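Local structure of uncharacterized NTF2-like protein (Burkholderia xenovorans LB400, 3FGY) at residues K12-A17 / A28-D33. The protein is of unknown function but adopts the NTF2-like fold of the SnoaL-like family, whose curved sheet and helices commonly enclose a ligand-binding pocket. Sequence-based numbering, arbitrary orientation.
Sequences KDFFAA and AVSAED
In this NTF2-like fold the long N-terminal helix 5-20 packs against the link from helix 23-28 into strand 30-31, and Phe-14 meets Val-29 and Ser-30 there. No hydrogen bond crosses; the contact rests on side-chain packing. Phe-14 swings its ring out from the helix, chi1 of 179° setting CG opposite the backbone N, and brings one edge up to the link. The two methyls of beta-branched Val-29 let it touch two neighbouring helix residues. Val-29 CG2 lies 3.6 Å from Phe-14 CA and 3.8 Å from Phe-14 CD1, so one methyl touches both the helix backbone and the ring edge. On the other branch, Val-29 CG1 lies 4.1 Å from Asp-13 CB, while the carboxylate of Asp-13 takes a hydrogen bond from Gln-9 one helical turn earlier. Phe-14 also packs on Leu-26 of helix 23-28 and on Val-114 and Ile-117 of strand 113-120, an apolar setting well matched to an aromatic ring; backbone hydrogen bonds join Val-29 and Ala-31 to Val-114. Buried Ser-30 is small, and its hydroxyl donates a hydrogen bond to Leu-26 O, which satisfies that polar group; the same Ser-30 OG lies near the plane of the phenyl ring, 3.3 Å from Phe-14 CE1.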
ATOM      1  N   LYS A  12      12.563   4.115 -11.694  1.00 27.65           N
ATOM      2  CA  LYS A  12      12.684   5.559 -11.937  1.00 29.96           C
ATOM      3  C   LYS A  12      12.581   5.913 -13.445  1.00 31.30           C
ATOM      4  O   LYS A  12      11.925   6.894 -13.799  1.00 36.07           O
ATOM      5  CB  LYS A  12      13.985   6.100 -11.313  1.00 29.54           C
ATOM      6  CG  LYS A  12      13.963   6.088  -9.782  1.00 26.55           C
ATOM      7  CD  LYS A  12      15.256   6.618  -9.166  1.00 29.00           C
ATOM      8  CE  LYS A  12      15.155   6.690  -7.642  1.00 28.72           C
ATOM      9  NZ  LYS A  12      16.478   6.956  -6.977  1.00 34.51           N
ATOM     10  N   ASP A  13      13.196   5.109 -14.312  1.00 31.18           N
ATOM     11  CA  ASP A  13      13.082   5.270 -15.785  1.00 32.09           C
ATOM     12  C   ASP A  13      11.643   5.047 -16.278  1.00 35.95           C
ATOM     13  O   ASP A  13      11.235   5.609 -17.301  1.00 37.09           O
ATOM     14  CB  ASP A  13      13.987   4.280 -16.532  1.00 32.05           C
ATOM     15  CG  ASP A  13      15.469   4.588 -16.386  1.00 30.49           C
ATOM     16  OD1 ASP A  13      15.816   5.714 -15.962  1.00 30.20           O
ATOM     17  OD2 ASP A  13      16.277   3.683 -16.696  1.00 30.76           O
ATOM     18  N   PHE A  14      10.897   4.209 -15.552  1.00 36.93           N
ATOM     19  CA  PHE A  14       9.524   3.831 -15.908  1.00 37.25           C
ATOM     20  C   PHE A  14       8.614   5.051 -15.795  1.00 39.87           C
ATOM     21  O   PHE A  14       7.945   5.428 -16.767  1.00 39.83           O
ATOM     22  CB  PHE A  14       9.062   2.683 -14.997  1.00 34.61           C
ATOM     23  CG  PHE A  14       7.658   2.208 -15.253  1.00 30.06           C
ATOM     24  CD1 PHE A  14       7.356   1.431 -16.359  1.00 30.77           C
ATOM     25  CD2 PHE A  14       6.648   2.512 -14.355  1.00 28.87           C
ATOM     26  CE1 PHE A  14       6.051   0.992 -16.571  1.00 29.99           C
ATOM     27  CE2 PHE A  14       5.351   2.066 -14.565  1.00 29.87           C
ATOM     28  CZ  PHE A  14       5.061   1.315 -15.669  1.00 24.44           C
ATOM     29  N   PHE A  15       8.634   5.682 -14.625  1.00 41.62           N
ATOM     30  CA  PHE A  15       8.000   6.987 -14.427  1.00 44.49           C
ATOM     31  C   PHE A  15       8.648   8.124 -15.243  1.00 46.01           C
ATOM     32  O   PHE A  15       7.989   9.115 -15.569  1.00 45.49           O
ATOM     33  CB  PHE A  15       8.048   7.386 -12.959  1.00 44.67           C
ATOM     34  CG  PHE A  15       7.631   6.299 -12.014  1.00 48.48           C
ATOM     35  CD1 PHE A  15       6.605   5.414 -12.342  1.00 47.92           C
ATOM     36  CD2 PHE A  15       8.249   6.175 -10.771  1.00 50.98           C
ATOM     37  CE1 PHE A  15       6.217   4.410 -11.448  1.00 51.72           C
ATOM     38  CE2 PHE A  15       7.864   5.173  -9.877  1.00 52.15           C
ATOM     39  CZ  PHE A  15       6.846   4.292 -10.219  1.00 48.17           C
ATOM     40  N   ALA A  16       9.937   8.001 -15.549  1.00 47.81           N
ATOM     41  CA  ALA A  16      10.621   9.026 -16.344  1.00 48.71           C
ATOM     42  C   ALA A  16      10.003   9.124 -17.737  1.00 49.30           C
ATOM     43  O   ALA A  16       9.691  10.225 -18.219  1.00 49.25           O
ATOM     44  CB  ALA A  16      12.113   8.729 -16.447  1.00 49.10           C
ATOM     45  N   ALA A  17       9.828   7.966 -18.373  1.00 49.17           N
ATOM     46  CA  ALA A  17       9.206   7.890 -19.692  1.00 49.90           C
ATOM     47  C   ALA A  17       7.720   8.231 -19.597  1.00 49.91           C
ATOM     48  O   ALA A  17       7.114   8.736 -20.554  1.00 51.25           O
ATOM     49  CB  ALA A  17       9.403   6.503 -20.293  1.00 49.01           C
ATOM     50  N   ALA A  28       9.890   0.563 -23.406  1.00 41.90           N
ATOM     51  CA  ALA A  28      11.251   0.025 -23.464  1.00 38.96           C
ATOM     52  C   ALA A  28      11.685  -0.548 -22.116  1.00 34.62           C
ATOM     53  O   ALA A  28      12.560  -1.411 -22.070  1.00 35.65           O
ATOM     54  CB  ALA A  28      12.239   1.092 -23.931  1.00 40.46           C
ATOM     55  N   VAL A  29      11.074  -0.074 -21.029  1.00 30.43           N
ATOM     56  CA  VAL A  29      11.335  -0.620 -19.696  1.00 25.46           C
ATOM     57  C   VAL A  29      10.156  -1.435 -19.144  1.00 23.33           C
ATOM     58  O   VAL A  29      10.110  -1.721 -17.947  1.00 24.89           O
ATOM     59  CB  VAL A  29      11.720   0.495 -18.680  1.00 24.81           C
ATOM     60  CG1 VAL A  29      12.997   1.211 -19.139  1.00 28.99           C
ATOM     61  CG2 VAL A  29      10.576   1.479 -18.447  1.00 27.33           C
ATOM     62  N   SER A  30       9.217  -1.803 -20.023  1.00 21.50           N
ATOM     63  CA  SER A  30       7.985  -2.526 -19.672  1.00 19.54           C
ATOM     64  C   SER A  30       7.990  -3.907 -20.309  1.00 18.62           C
ATOM     65  O   SER A  30       8.189  -4.032 -21.533  1.00 20.73           O
ATOM     66  CB  SER A  30       6.764  -1.761 -20.161  1.00 18.97           C
ATOM     67  OG  SER A  30       6.541  -0.599 -19.370  1.00 25.06           O
ATOM     68  N   ALA A  31       7.784  -4.946 -19.496  1.00 19.35           N
ATOM     69  CA  ALA A  31       7.709  -6.317 -20.017  1.00 18.13           C
ATOM     70  C   ALA A  31       6.549  -6.422 -21.000  1.00 18.25           C
ATOM     71  O   ALA A  31       5.571  -5.698 -20.899  1.00 16.61           O
ATOM     72  CB  ALA A  31       7.560  -7.325 -18.910  1.00 18.78           C
ATOM     73  N   GLU A  32       6.675  -7.282 -22.005  1.00 20.34           N
ATOM     74  CA  GLU A  32       5.582  -7.424 -22.953  1.00 21.89           C
ATOM     75  C   GLU A  32       4.311  -7.961 -22.272  1.00 21.24           C
ATOM     76  O   GLU A  32       3.204  -7.633 -22.668  1.00 22.92           O
ATOM     77  CB  GLU A  32       6.003  -8.272 -24.152  1.00 21.88           C
ATOM     78  CG  GLU A  32       6.912  -7.499 -25.116  1.00 25.37           C
ATOM     79  N   ASP A  33       4.485  -8.746 -21.218  1.00 22.12           N
ATOM     80  CA  ASP A  33       3.370  -9.304 -20.459  1.00 22.65           C
ATOM     81  C   ASP A  33       3.130  -8.494 -19.174  1.00 21.32           C
ATOM     82  O   ASP A  33       2.588  -9.018 -18.191  1.00 19.75           O
ATOM     83  CB  ASP A  33       3.652 -10.777 -20.111  1.00 23.76           C
ATOM     84  CG  ASP A  33       5.018 -10.983 -19.455  1.00 35.90           C
ATOM     85  OD1 ASP A  33       5.869 -10.061 -19.526  1.00 38.84           O
ATOM     86  OD2 ASP A  33       5.243 -12.071 -18.866  1.00 50.24           O
TER